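PDB 1XYN: endo-1,4-beta-xylanase 1 from Hypocrea jecorina, which catalyses the endohydrolysis of the 1,4-beta-xylosidic links in the main chain of xylan, a plant cell wall hemicellulose, yielding xylooligosaccharides and xylose. Local coordinates for residues A[141-146]-A[154-159]; A[71-76]-A[112-117]; A[13-18]-A[24-29]. All coordinates share one frame; numbering follows the deposited sequence.

Contact 1: A[141-146]-A[154-159]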
ATOM      1  N   ASN A 141      14.840  22.615  10.854  1.00 13.20           N
ATOM      2  CA  ASN A 141      15.873  22.647   9.826  1.00 13.25           C
ATOM      3  C   ASN A 141      15.444  21.835   8.601  1.00 12.12           C
ATOM      4  O   ASN A 141      15.766  22.195   7.468  1.00 14.01           O
ATOM      5  CB  ASN A 141      17.194  22.110  10.380  1.00 12.02           C
ATOM      6  CG  ASN A 141      17.817  23.040  11.427  1.00 13.06           C
ATOM      7  OD1 ASN A 141      17.375  24.177  11.616  1.00  9.19           O
ATOM      8  ND2 ASN A 141      18.855  22.560  12.097  1.00 10.95           N
ATOM      9  N   HIS A 142      14.712  20.750   8.829  1.00 10.17           N
ATOM     10  CA  HIS A 142      14.233  19.916   7.737  1.00  9.32           C
ATOM     11  C   HIS A 142      13.043  20.556   7.054  1.00 13.36           C
ATOM     12  O   HIS A 142      12.955  20.545   5.834  1.00 21.20           O
ATOM     13  CB  HIS A 142      13.896  18.509   8.228  1.00  4.41           C
ATOM     14  CG  HIS A 142      15.098  17.745   8.684  1.00  3.53           C
ATOM     15  ND1 HIS A 142      15.893  17.028   7.819  1.00  4.07           N
ATOM     16  CD2 HIS A 142      15.698  17.664   9.897  1.00  3.11           C
ATOM     17  CE1 HIS A 142      16.932  16.543   8.473  1.00  2.00           C
ATOM     18  NE2 HIS A 142      16.838  16.916   9.735  1.00  2.00           N
ATOM     19  N   PHE A 143      12.150  21.155   7.829  1.00 13.92           N
ATOM     20  CA  PHE A 143      10.985  21.810   7.250  1.00 18.36           C
ATOM     21  C   PHE A 143      11.413  23.025   6.405  1.00 20.08           C
ATOM     22  O   PHE A 143      10.806  23.313   5.367  1.00 19.68           O
ATOM     23  CB  PHE A 143      10.018  22.247   8.354  1.00 21.65           C
ATOM     24  CG  PHE A 143       9.498  21.115   9.203  1.00 20.73           C
ATOM     25  CD1 PHE A 143       9.318  19.843   8.666  1.00 17.18           C
ATOM     26  CD2 PHE A 143       9.176  21.328  10.539  1.00 21.75           C
ATOM     27  CE1 PHE A 143       8.826  18.802   9.442  1.00 17.42           C
ATOM     28  CE2 PHE A 143       8.683  20.291  11.324  1.00 23.91           C
ATOM     29  CZ  PHE A 143       8.507  19.028  10.773  1.00 21.59           C
ATOM     30  N   ASN A 144      12.442  23.740   6.861  1.00 15.79           N
ATOM     31  CA  ASN A 144      12.950  24.903   6.136  1.00 14.70           C
ATOM     32  C   ASN A 144      13.591  24.442   4.827  1.00 11.26           C
ATOM     33  O   ASN A 144      13.266  24.958   3.758  1.00 11.86           O
ATOM     34  CB  ASN A 144      13.977  25.680   6.978  1.00 17.45           C
ATOM     35  CG  ASN A 144      13.338  26.474   8.120  1.00 10.19           C
ATOM     36  OD1 ASN A 144      12.117  26.546   8.242  1.00 16.94           O
ATOM     37  ND2 ASN A 144      14.170  27.073   8.952  1.00 18.07           N
ATOM     38  N   ALA A 145      14.464  23.439   4.921  1.00 14.18           N
ATOM     39  CA  ALA A 145      15.152  22.881   3.756  1.00 12.10           C
ATOM     40  C   ALA A 145      14.158  22.316   2.742  1.00 15.92           C
ATOM     41  O   ALA A 145      14.326  22.476   1.531  1.00 18.65           O
ATOM     42  CB  ALA A 145      16.115  21.814   4.186  1.00  7.45           C
ATOM     43  N   TRP A 146      13.108  21.676   3.244  1.00 15.92           N
ATOM     44  CA  TRP A 146      12.089  21.104   2.384  1.00 15.77           C
ATOM     45  C   TRP A 146      11.353  22.212   1.638  1.00 18.77           C
ATOM     46  O   TRP A 146      11.199  22.153   0.418  1.00 21.13           O
ATOM     47  CB  TRP A 146      11.108  20.250   3.203  1.00 16.14           C
ATOM     48  CG  TRP A 146      11.699  18.951   3.742  1.00 22.03           C
ATOM     49  CD1 TRP A 146      12.899  18.372   3.394  1.00 16.28           C
ATOM     50  CD2 TRP A 146      11.106  18.078   4.717  1.00 20.45           C
ATOM     51  NE1 TRP A 146      13.078  17.198   4.091  1.00 17.78           N
ATOM     52  CE2 TRP A 146      11.998  16.992   4.908  1.00 19.73           C
ATOM     53  CE3 TRP A 146       9.912  18.107   5.446  1.00 12.87           C
ATOM     54  CZ2 TRP A 146      11.728  15.949   5.797  1.00 13.42           C
ATOM     55  CZ3 TRP A 146       9.649  17.069   6.328  1.00 15.70           C
ATOM     56  CH2 TRP A 146      10.555  16.006   6.494  1.00 12.84           C
ATOM     57  N   GLY A 154       1.603  21.275   4.863  1.00 20.92           N
ATOM     58  CA  GLY A 154       0.337  21.876   5.258  1.00 24.30           C
ATOM     59  C   GLY A 154       0.188  21.912   6.769  1.00 26.26           C
ATOM     60  O   GLY A 154       1.164  22.183   7.475  1.00 29.96           O
ATOM     61  N   GLN A 155      -1.027  21.656   7.266  1.00 25.65           N
ATOM     62  CA  GLN A 155      -1.301  21.640   8.707  1.00 22.54           C
ATOM     63  C   GLN A 155      -0.667  20.401   9.337  1.00 22.41           C
ATOM     64  O   GLN A 155      -0.829  19.291   8.833  1.00 25.34           O
ATOM     65  CB  GLN A 155      -2.801  21.579   8.977  1.00 22.36           C
ATOM     66  CG  GLN A 155      -3.647  22.524   8.161  1.00 36.32           C
ATOM     67  CD  GLN A 155      -5.123  22.165   8.217  1.00 41.08           C
ATOM     68  OE1 GLN A 155      -5.809  22.135   7.192  1.00 44.55           O
ATOM     69  NE2 GLN A 155      -5.617  21.880   9.417  1.00 43.75           N
ATOM     70  N   MET A 156       0.008  20.584  10.467  1.00 16.39           N
ATOM     71  CA  MET A 156       0.654  19.477  11.159  1.00 18.34           C
ATOM     72  C   MET A 156      -0.334  18.498  11.782  1.00 20.24           C
ATOM     73  O   MET A 156      -1.275  18.894  12.476  1.00 22.38           O
ATOM     74  CB  MET A 156       1.572  20.001  12.269  1.00 22.35           C
ATOM     75  CG  MET A 156       2.849  20.651  11.778  1.00 25.94           C
ATOM     76  SD  MET A 156       3.995  19.464  11.106  1.00 28.16           S
ATOM     77  CE  MET A 156       5.203  19.450  12.384  1.00 29.98           C
ATOM     78  N   ASN A 157      -0.119  17.214  11.507  1.00 18.20           N
ATOM     79  CA  ASN A 157      -0.937  16.161  12.080  1.00 11.75           C
ATOM     80  C   ASN A 157      -0.009  15.424  13.047  1.00 11.57           C
ATOM     81  O   ASN A 157       0.893  16.048  13.591  1.00 14.32           O
ATOM     82  CB  ASN A 157      -1.496  15.235  11.010  1.00  9.99           C
ATOM     83  CG  ASN A 157      -2.663  14.413  11.524  1.00 13.25           C
ATOM     84  OD1 ASN A 157      -2.485  13.321  12.070  1.00 15.39           O
ATOM     85  ND2 ASN A 157      -3.865  14.954  11.381  1.00  4.40           N
ATOM     86  N   TYR A 158      -0.163  14.113  13.233  1.00  9.94           N
ATOM     87  CA  TYR A 158       0.701  13.428  14.187  1.00  9.08           C
ATOM     88  C   TYR A 158       2.182  13.362  13.803  1.00 14.50           C
ATOM     89  O   TYR A 158       2.546  13.456  12.627  1.00 13.80           O
ATOM     90  CB  TYR A 158       0.134  12.060  14.585  1.00 12.53           C
ATOM     91  CG  TYR A 158       0.243  10.952  13.558  1.00 13.15           C
ATOM     92  CD1 TYR A 158       1.423  10.212  13.428  1.00  8.09           C
ATOM     93  CD2 TYR A 158      -0.858  10.588  12.775  1.00 10.27           C
ATOM     94  CE1 TYR A 158       1.506   9.139  12.552  1.00 10.58           C
ATOM     95  CE2 TYR A 158      -0.787   9.512  11.899  1.00  8.15           C
ATOM     96  CZ  TYR A 158       0.398   8.790  11.790  1.00 12.56           C
ATOM     97  OH  TYR A 158       0.488   7.724  10.911  1.00 15.15           O
ATOM     98  N   GLN A 159       3.031  13.219  14.817  1.00 10.54           N
ATOM     99  CA  GLN A 159       4.473  13.182  14.625  1.00 13.32           C
ATOM    100  C   GLN A 159       5.062  12.246  15.664  1.00 12.94           C
ATOM    101  O   GLN A 159       5.017  12.525  16.857  1.00 16.50           O
ATOM    102  CB  GLN A 159       5.024  14.599  14.796  1.00 13.24           C
ATOM    103  CG  GLN A 159       6.517  14.767  14.656  1.00 22.39           C
ATOM    104  CD  GLN A 159       6.940  16.213  14.904  1.00 27.63           C
ATOM    105  OE1 GLN A 159       7.270  16.593  16.029  1.00 28.16           O
ATOM    106  NE2 GLN A 159       6.899  17.027  13.858  1.00 26.89           N
TER

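Contact 2: A[71-76]-A[112-117]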
ATOM      1  N   ASN A  71      -3.652  19.123   3.867  1.00 19.33           N
ATOM      2  CA  ASN A  71      -3.875  20.277   2.993  1.00 18.49           C
ATOM      3  C   ASN A  71      -2.607  21.099   2.738  1.00 17.34           C
ATOM      4  O   ASN A  71      -2.494  22.237   3.193  1.00 18.44           O
ATOM      5  CB  ASN A  71      -4.985  21.159   3.567  1.00 15.80           C
ATOM      6  CG  ASN A  71      -5.614  22.050   2.523  1.00 10.94           C
ATOM      7  OD1 ASN A  71      -6.131  21.575   1.507  1.00 10.74           O
ATOM      8  ND2 ASN A  71      -5.583  23.350   2.770  1.00 17.17           N
ATOM      9  N   PRO A  72      -1.662  20.555   1.950  1.00 17.12           N
ATOM     10  CA  PRO A  72      -1.670  19.252   1.271  1.00 15.53           C
ATOM     11  C   PRO A  72      -1.370  18.036   2.161  1.00 18.55           C
ATOM     12  O   PRO A  72      -0.743  18.168   3.216  1.00 16.42           O
ATOM     13  CB  PRO A  72      -0.570  19.429   0.229  1.00 22.26           C
ATOM     14  CG  PRO A  72       0.451  20.228   0.984  1.00 12.48           C
ATOM     15  CD  PRO A  72      -0.404  21.276   1.672  1.00 15.30           C
ATOM     16  N   LEU A  73      -1.794  16.855   1.705  1.00 19.41           N
ATOM     17  CA  LEU A  73      -1.552  15.606   2.426  1.00 16.92           C
ATOM     18  C   LEU A  73      -0.100  15.196   2.167  1.00 15.87           C
ATOM     19  O   LEU A  73       0.277  14.941   1.022  1.00 15.09           O
ATOM     20  CB  LEU A  73      -2.514  14.505   1.957  1.00 12.51           C
ATOM     21  CG  LEU A  73      -2.339  13.106   2.574  1.00 13.56           C
ATOM     22  CD1 LEU A  73      -2.521  13.163   4.081  1.00  8.83           C
ATOM     23  CD2 LEU A  73      -3.319  12.131   1.956  1.00 13.23           C
ATOM     24  N   VAL A  74       0.699  15.127   3.233  1.00 15.16           N
ATOM     25  CA  VAL A  74       2.119  14.793   3.128  1.00 14.41           C
ATOM     26  C   VAL A  74       2.627  13.813   4.182  1.00 11.12           C
ATOM     27  O   VAL A  74       2.435  14.013   5.378  1.00 15.74           O
ATOM     28  CB  VAL A  74       3.002  16.078   3.264  1.00 13.23           C
ATOM     29  CG1 VAL A  74       4.481  15.725   3.156  1.00 11.62           C
ATOM     30  CG2 VAL A  74       2.616  17.123   2.218  1.00 14.19           C
ATOM     31  N   GLU A  75       3.325  12.778   3.739  1.00  7.52           N
ATOM     32  CA  GLU A  75       3.912  11.815   4.662  1.00  6.29           C
ATOM     33  C   GLU A  75       5.407  12.118   4.651  1.00  9.19           C
ATOM     34  O   GLU A  75       6.041  12.092   3.604  1.00 14.14           O
ATOM     35  CB  GLU A  75       3.664  10.394   4.171  1.00 10.19           C
ATOM     36  CG  GLU A  75       4.355   9.306   4.975  1.00 16.58           C
ATOM     37  CD  GLU A  75       4.029   7.916   4.458  1.00 18.11           C
ATOM     38  OE1 GLU A  75       4.115   7.703   3.233  1.00 14.01           O
ATOM     39  OE2 GLU A  75       3.669   7.040   5.273  1.00 20.58           O
ATOM     40  N   TYR A  76       5.982  12.403   5.808  1.00  6.86           N
ATOM     41  CA  TYR A  76       7.386  12.713   5.833  1.00  4.47           C
ATOM     42  C   TYR A  76       8.202  11.822   6.751  1.00  7.49           C
ATOM     43  O   TYR A  76       7.680  11.242   7.696  1.00 10.21           O
ATOM     44  CB  TYR A  76       7.593  14.202   6.154  1.00  9.68           C
ATOM     45  CG  TYR A  76       7.152  14.651   7.531  1.00  6.91           C
ATOM     46  CD1 TYR A  76       7.987  14.473   8.635  1.00  9.31           C
ATOM     47  CD2 TYR A  76       5.904  15.254   7.736  1.00  7.87           C
ATOM     48  CE1 TYR A  76       7.598  14.874   9.910  1.00  8.54           C
ATOM     49  CE2 TYR A  76       5.503  15.662   9.015  1.00  4.22           C
ATOM     50  CZ  TYR A  76       6.361  15.464  10.094  1.00  9.08           C
ATOM     51  OH  TYR A  76       6.006  15.842  11.370  1.00 15.92           O
ATOM     52  N   GLU A 112      -2.455   4.924  -1.963  1.00 22.57           N
ATOM     53  CA  GLU A 112      -1.854   4.296  -0.799  1.00 24.14           C
ATOM     54  C   GLU A 112      -2.616   4.687   0.459  1.00 23.51           C
ATOM     55  O   GLU A 112      -3.223   5.752   0.529  1.00 24.36           O
ATOM     56  CB  GLU A 112      -0.395   4.725  -0.669  1.00 29.28           C
ATOM     57  CG  GLU A 112       0.461   4.367  -1.876  1.00 43.05           C
ATOM     58  CD  GLU A 112       0.538   2.877  -2.140  1.00 50.17           C
ATOM     59  OE1 GLU A 112       0.603   2.100  -1.158  1.00 54.66           O
ATOM     60  OE2 GLU A 112       0.545   2.482  -3.327  1.00 56.25           O
ATOM     61  N   PRO A 113      -2.610   3.819   1.473  1.00 23.52           N
ATOM     62  CA  PRO A 113      -3.318   4.132   2.712  1.00 20.86           C
ATOM     63  C   PRO A 113      -2.750   5.363   3.409  1.00 16.61           C
ATOM     64  O   PRO A 113      -1.532   5.557   3.466  1.00 14.94           O
ATOM     65  CB  PRO A 113      -3.133   2.859   3.539  1.00 19.03           C
ATOM     66  CG  PRO A 113      -1.848   2.296   3.026  1.00 22.48           C
ATOM     67  CD  PRO A 113      -1.997   2.482   1.545  1.00 20.90           C
ATOM     68  N   SER A 114      -3.648   6.199   3.923  1.00 14.63           N
ATOM     69  CA  SER A 114      -3.250   7.412   4.622  1.00 16.30           C
ATOM     70  C   SER A 114      -4.226   7.735   5.734  1.00 16.72           C
ATOM     71  O   SER A 114      -5.219   7.033   5.925  1.00 17.32           O
ATOM     72  CB  SER A 114      -3.182   8.597   3.651  1.00 16.07           C
ATOM     73  OG  SER A 114      -4.475   9.033   3.282  1.00  8.69           O
ATOM     74  N   ILE A 115      -3.941   8.821   6.449  1.00 15.42           N
ATOM     75  CA  ILE A 115      -4.777   9.286   7.544  1.00 17.45           C
ATOM     76  C   ILE A 115      -6.109   9.817   7.013  1.00 19.01           C
ATOM     77  O   ILE A 115      -7.023  10.105   7.786  1.00 17.97           O
ATOM     78  CB  ILE A 115      -4.072  10.399   8.360  1.00 20.64           C
ATOM     79  CG1 ILE A 115      -3.653  11.550   7.439  1.00 21.95           C
ATOM     80  CG2 ILE A 115      -2.859   9.834   9.078  1.00 16.23           C
ATOM     81  CD1 ILE A 115      -3.052  12.726   8.164  1.00 20.04           C
ATOM     82  N   GLN A 116      -6.201   9.939   5.690  1.00 20.76           N
ATOM     83  CA  GLN A 116      -7.404  10.423   5.011  1.00 20.03           C
ATOM     84  C   GLN A 116      -8.066   9.302   4.212  1.00 17.39           C
ATOM     85  O   GLN A 116      -8.990   9.542   3.422  1.00 18.96           O
ATOM     86  CB  GLN A 116      -7.044  11.564   4.056  1.00 20.00           C
ATOM     87  CG  GLN A 116      -6.292  12.713   4.708  1.00 20.45           C
ATOM     88  CD  GLN A 116      -6.365  13.999   3.895  1.00 29.82           C
ATOM     89  OE1 GLN A 116      -7.158  14.118   2.953  1.00 30.53           O
ATOM     90  NE2 GLN A 116      -5.546  14.973   4.265  1.00 24.25           N
ATOM     91  N   GLY A 117      -7.626   8.076   4.475  1.00 18.67           N
ATOM     92  CA  GLY A 117      -8.129   6.920   3.756  1.00 19.91           C
ATOM     93  C   GLY A 117      -7.104   6.629   2.674  1.00 24.04           C
ATOM     94  O   GLY A 117      -6.006   7.186   2.707  1.00 28.96           O
TER
HETATM   95  O   HOH W   1      -5.789  17.523   3.100  1.00 16.05           O
HETATM   96  O   HOH W   2       0.887   5.204   4.664  1.00 57.49           O

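Contact 3: A[13-18]-A[24-29]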
ATOM      1  N   GLY A  13       2.749 -11.175  10.250  1.00 11.52           N
ATOM      2  CA  GLY A  13       3.962 -11.706  10.846  1.00  8.40           C
ATOM      3  C   GLY A  13       4.129 -11.458  12.329  1.00 11.09           C
ATOM      4  O   GLY A  13       3.219 -10.996  13.023  1.00 15.10           O
ATOM      5  N   GLN A  14       5.328 -11.758  12.817  1.00 17.86           N
ATOM      6  CA  GLN A  14       5.642 -11.598  14.227  1.00 19.00           C
ATOM      7  C   GLN A  14       6.155 -10.192  14.565  1.00 19.32           C
ATOM      8  O   GLN A  14       7.280  -9.838  14.228  1.00 18.00           O
ATOM      9  CB  GLN A  14       6.647 -12.683  14.646  1.00 19.76           C
ATOM     10  CG  GLN A  14       6.957 -12.735  16.137  1.00 30.68           C
ATOM     11  CD  GLN A  14       7.803 -13.935  16.537  1.00 27.87           C
ATOM     12  OE1 GLN A  14       8.322 -14.663  15.694  1.00 33.30           O
ATOM     13  NE2 GLN A  14       7.942 -14.144  17.840  1.00 39.09           N
ATOM     14  N   VAL A  15       5.286  -9.372  15.160  1.00 19.99           N
ATOM     15  CA  VAL A  15       5.643  -8.009  15.571  1.00 17.04           C
ATOM     16  C   VAL A  15       5.191  -7.802  17.020  1.00 15.60           C
ATOM     17  O   VAL A  15       3.995  -7.743  17.306  1.00 10.02           O
ATOM     18  CB  VAL A  15       4.991  -6.914  14.666  1.00 18.46           C
ATOM     19  CG1 VAL A  15       5.351  -5.514  15.179  1.00 21.28           C
ATOM     20  CG2 VAL A  15       5.459  -7.056  13.222  1.00 17.80           C
ATOM     21  N   SER A  16       6.163  -7.744  17.926  1.00 13.03           N
ATOM     22  CA  SER A  16       5.916  -7.553  19.348  1.00 13.60           C
ATOM     23  C   SER A  16       6.229  -6.113  19.733  1.00 10.37           C
ATOM     24  O   SER A  16       7.372  -5.767  20.006  1.00 13.33           O
ATOM     25  CB  SER A  16       6.802  -8.502  20.153  1.00 18.25           C
ATOM     26  OG  SER A  16       6.889  -9.764  19.510  1.00 36.27           O
ATOM     27  N   TYR A  17       5.198  -5.279  19.757  1.00 12.60           N
ATOM     28  CA  TYR A  17       5.333  -3.872  20.087  1.00 11.67           C
ATOM     29  C   TYR A  17       4.906  -3.582  21.526  1.00 12.09           C
ATOM     30  O   TYR A  17       3.810  -3.944  21.938  1.00 13.82           O
ATOM     31  CB  TYR A  17       4.485  -3.047  19.108  1.00  9.61           C
ATOM     32  CG  TYR A  17       4.424  -1.571  19.420  1.00  8.29           C
ATOM     33  CD1 TYR A  17       5.590  -0.837  19.645  1.00  4.81           C
ATOM     34  CD2 TYR A  17       3.196  -0.912  19.506  1.00 11.74           C
ATOM     35  CE1 TYR A  17       5.537   0.518  19.951  1.00 10.34           C
ATOM     36  CE2 TYR A  17       3.134   0.437  19.809  1.00 16.17           C
ATOM     37  CZ  TYR A  17       4.306   1.144  20.033  1.00 13.66           C
ATOM     38  OH  TYR A  17       4.244   2.474  20.349  1.00 18.95           O
ATOM     39  N   SER A  18       5.760  -2.881  22.264  1.00 13.27           N
ATOM     40  CA  SER A  18       5.474  -2.531  23.648  1.00 18.59           C
ATOM     41  C   SER A  18       5.651  -1.039  23.911  1.00 18.50           C
ATOM     42  O   SER A  18       6.759  -0.578  24.194  1.00 13.29           O
ATOM     43  CB  SER A  18       6.375  -3.319  24.600  1.00 17.23           C
ATOM     44  OG  SER A  18       6.264  -4.711  24.382  1.00 31.51           O
ATOM     45  N   PHE A  24       9.307   3.163  23.558  1.00 14.12           N
ATOM     46  CA  PHE A  24       8.730   1.932  23.047  1.00 11.38           C
ATOM     47  C   PHE A  24       9.788   0.879  22.789  1.00 12.09           C
ATOM     48  O   PHE A  24      10.992   1.165  22.728  1.00 12.12           O
ATOM     49  CB  PHE A  24       7.926   2.190  21.763  1.00 12.55           C
ATOM     50  CG  PHE A  24       8.771   2.589  20.587  1.00 18.87           C
ATOM     51  CD1 PHE A  24       9.185   3.911  20.425  1.00 19.54           C
ATOM     52  CD2 PHE A  24       9.170   1.640  19.652  1.00 11.08           C
ATOM     53  CE1 PHE A  24       9.987   4.282  19.354  1.00 16.59           C
ATOM     54  CE2 PHE A  24       9.973   2.001  18.575  1.00 19.11           C
ATOM     55  CZ  PHE A  24      10.383   3.324  18.426  1.00 19.31           C
ATOM     56  N   SER A  25       9.301  -0.338  22.579  1.00  7.96           N
ATOM     57  CA  SER A  25      10.139  -1.489  22.331  1.00 12.39           C
ATOM     58  C   SER A  25       9.467  -2.300  21.239  1.00 10.80           C
ATOM     59  O   SER A  25       8.242  -2.294  21.123  1.00 13.50           O
ATOM     60  CB  SER A  25      10.242  -2.305  23.622  1.00 11.59           C
ATOM     61  OG  SER A  25      11.075  -3.432  23.473  1.00 23.38           O
ATOM     62  N   VAL A  26      10.275  -2.916  20.381  1.00 13.87           N
ATOM     63  CA  VAL A  26       9.762  -3.755  19.303  1.00 13.13           C
ATOM     64  C   VAL A  26      10.728  -4.855  18.939  1.00 11.42           C
ATOM     65  O   VAL A  26      11.939  -4.663  18.958  1.00 10.60           O
ATOM     66  CB  VAL A  26       9.443  -2.989  17.994  1.00 15.43           C
ATOM     67  CG1 VAL A  26       7.952  -2.938  17.781  1.00 13.95           C
ATOM     68  CG2 VAL A  26      10.066  -1.600  17.990  1.00 14.28           C
ATOM     69  N   ASN A  27      10.165  -6.031  18.700  1.00 11.88           N
ATOM     70  CA  ASN A  27      10.894  -7.219  18.277  1.00 15.52           C
ATOM     71  C   ASN A  27      10.055  -7.670  17.104  1.00 15.43           C
ATOM     72  O   ASN A  27       8.827  -7.693  17.200  1.00 16.37           O
ATOM     73  CB  ASN A  27      10.875  -8.299  19.357  1.00 19.62           C
ATOM     74  CG  ASN A  27      11.918  -8.070  20.422  1.00 29.23           C
ATOM     75  OD1 ASN A  27      13.105  -8.275  20.186  1.00 37.59           O
ATOM     76  ND2 ASN A  27      11.483  -7.650  21.605  1.00 33.13           N
ATOM     77  N   TRP A  28      10.689  -7.999  15.988  1.00 18.36           N
ATOM     78  CA  TRP A  28       9.919  -8.417  14.824  1.00 18.54           C
ATOM     79  C   TRP A  28      10.602  -9.503  14.014  1.00 15.49           C
ATOM     80  O   TRP A  28      11.804  -9.729  14.145  1.00 19.20           O
ATOM     81  CB  TRP A  28       9.578  -7.199  13.930  1.00 22.90           C
ATOM     82  CG  TRP A  28      10.764  -6.595  13.175  1.00 24.98           C
ATOM     83  CD1 TRP A  28      11.198  -6.944  11.927  1.00 28.32           C
ATOM     84  CD2 TRP A  28      11.672  -5.574  13.640  1.00 20.39           C
ATOM     85  NE1 TRP A  28      12.315  -6.214  11.593  1.00 23.16           N
ATOM     86  CE2 TRP A  28      12.629  -5.370  12.619  1.00 19.00           C
ATOM     87  CE3 TRP A  28      11.766  -4.815  14.813  1.00 18.45           C
ATOM     88  CZ2 TRP A  28      13.673  -4.443  12.741  1.00 15.36           C
ATOM     89  CZ3 TRP A  28      12.804  -3.892  14.930  1.00 16.16           C
ATOM     90  CH2 TRP A  28      13.743  -3.717  13.895  1.00 14.03           C
ATOM     91  N   ASN A  29       9.800 -10.194  13.214  1.00 14.12           N
ATOM     92  CA  ASN A  29      10.239 -11.262  12.318  1.00 14.97           C
ATOM     93  C   ASN A  29       9.072 -11.396  11.342  1.00 13.71           C
ATOM     94  O   ASN A  29       8.224 -12.284  11.461  1.00 17.24           O
ATOM     95  CB  ASN A  29      10.468 -12.567  13.078  1.00 15.93           C
ATOM     96  CG  ASN A  29      11.156 -13.620  12.226  1.00 18.72           C
ATOM     97  OD1 ASN A  29      11.478 -13.378  11.061  1.00 13.81           O
ATOM     98  ND2 ASN A  29      11.390 -14.793  12.804  1.00 17.85           N
TER
HETATM   99  O   HOH W   3      11.098 -15.681  15.819  1.00 20.29           O
HETATM  100  O   HOH W   4       8.433  -6.332  22.511  1.00 17.83           O

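Contact 1: A[141-146]-A[154-159]
With CG anti to its carbonyl carbon (chi1 -60°), Phe143 sends its ring out from the helix toward the strand that holds Met156 and Gln159. Met156 starts the same way, but its chain bends at chi2 and again at chi3, which brings the terminal methyl round to the ring although the CB itself does not head for the helix. The two side chains approach from opposite directions, and Met156 CE lies 3.7 Å from Phe143 CZ and equally near CE2, at the far end of the ring. The sulfur takes part as well: SD of Met156 sits 5.2 Å from the centroid of the Phe143 ring and 35° off its normal, an oblique Met-aromatic contact. In the jelly-roll fold of family 11 xylanases this packing joins the one helix of the chain, 139-148, to the start of strand 155-166. Gln159 reaches the same ring with an extended chain, and its NE2 comes 4.0 Å from Phe143 CZ, at the ring edge and near the ring plane; amide and ring planes differ by 27°. NE2 is hydrogen-bonded to Tyr76 OH, and its approach to the rim of Phe143 is packing. Within the ring's own helix, Trp146 CE3 meets another part of the Phe143 edge in plane, while Leu153 of the connecting loop also packs on Phe143.

Contact 2: A[71-76]-A[112-117]
The loop following strand 112-114, a type I beta turn from Ser114 to Gly117, belongs to the part of family 11 xylanases known as the thumb, and here it meets the chain leading into the strand of the predicted nucleophile Glu75. Leu73 carries the apolar part of the contact. Its CG is anti to the backbone N (chi1 177°), which extends the isobutyl group toward the turn. CD2 faces Ser114, whose OG lies 3.6 Å from it. CD1 faces Ile115, 3.9 Å from its CG1. The side chain of Gln116 comes from the opposite direction and lies against both methyls, closest where its NE2 stands 3.5 Å from Leu73 CD1. The polar need of Gln116 NE2 is met by a water 2.8 Å away, which also accepts from Asn71 N and so bridges the two segments.

Ser114 shapes the turn from within. Its OG accepts from Gln116 N at 3.1 Å, an ST turn, while Gly117 N closes the turn on Ser114 O. Nearer the active site a second water donates to Pro113 O at 2.7 Å and, weakly, to Glu75 OE2. That carboxylate oxygen is also hydrogen-bonded to the hydroxyl of Tyr66, and OE1 has a weak bond to Gln123.

Glu112, through OE2, forms a salt bridge with Arg109 of the second subunit. Within the chain, Trp68 of strand 60-70 packs on both Leu73 and Ser114, Phe121 of strand 119-128 lies against Leu73, and Ile115 reaches Asn157 and Tyr158 on strand 155-166.

Contact 3: A[13-18]-A[24-29]
Gln14 and Asn29, Ser16 and Asn27, and Ser18 and Ser25 form the hydrogen-bonded pairs of an antiparallel beta hairpin, each pair exchanging two backbone bonds. The bonds differ in quality. Ser16 N meets Asn27 O at 2.8 Å and nearly straight (169° at the hydrogen), and Ser18 N reaches Ser25 O at 2.8 Å; Gln14 N to Asn29 O is longer, 3.2 Å, and Ser25 N to Ser18 O is weak. Asn29 N donates to Gln14 O at 2.7 Å, and that oxygen also takes a CA-H contact from Trp28. On the face of Gln14, Ser16 and Ser18, one water donates to Gln14 OE1 and accepts from Asn29 ND2. Another donates to Ser16 O, already bonded to Asn27 N, accepts weakly from Asn27 ND2 and lies 3.3 Å from Ser18 OG.

On the opposite face Tyr17, its CG anti to N (chi1 174°), carries its ring across toward Phe24 and Val26. Phe24 CB meets the ring edge, 3.4 Å from Tyr17 CE1, and Val26 CG1 lies 3.7 Å from Tyr17 CD1. Tyr17 OH is hydrogen-bonded to Asp6 OD1. A serine here would probably leave Asp6 without its hydroxyl partner and open a gap beside Phe24 and Val26.

Strand 14-19 is an outermost strand of its sheet within the chain; Phe24, Val26 and Trp28 bond onward to Gln174, Ala172 and Gly170 of strand 168-177, and Val15, Tyr17 and Val26 pack on strand 34-40 of the other sheet.

Overall arrangement
Contact 3 comes first along the chain, then contact 2, then contact 1, each closing before the next opens. Contacts 1 and 2 are neighbours, with centres about 13 Å apart. Contact 1 joins helix 139-148 to strand 155-166, contact 2 joins the thumb to the chain entering strand 74-79, and Tyr76 connects the two through Gln159 and Trp146, while Ile115 packs on Tyr158. Both reach the nine-stranded mixed sheet. Contact 3 lies in the five-stranded antiparallel sheet, its centre about 28 Å from that of contact 1, on the opposite side of the chain's centre, and about 25 Å from the centre of contact 2. The contacts thus sample both layers of the jelly roll that forms the xylan-binding cleft.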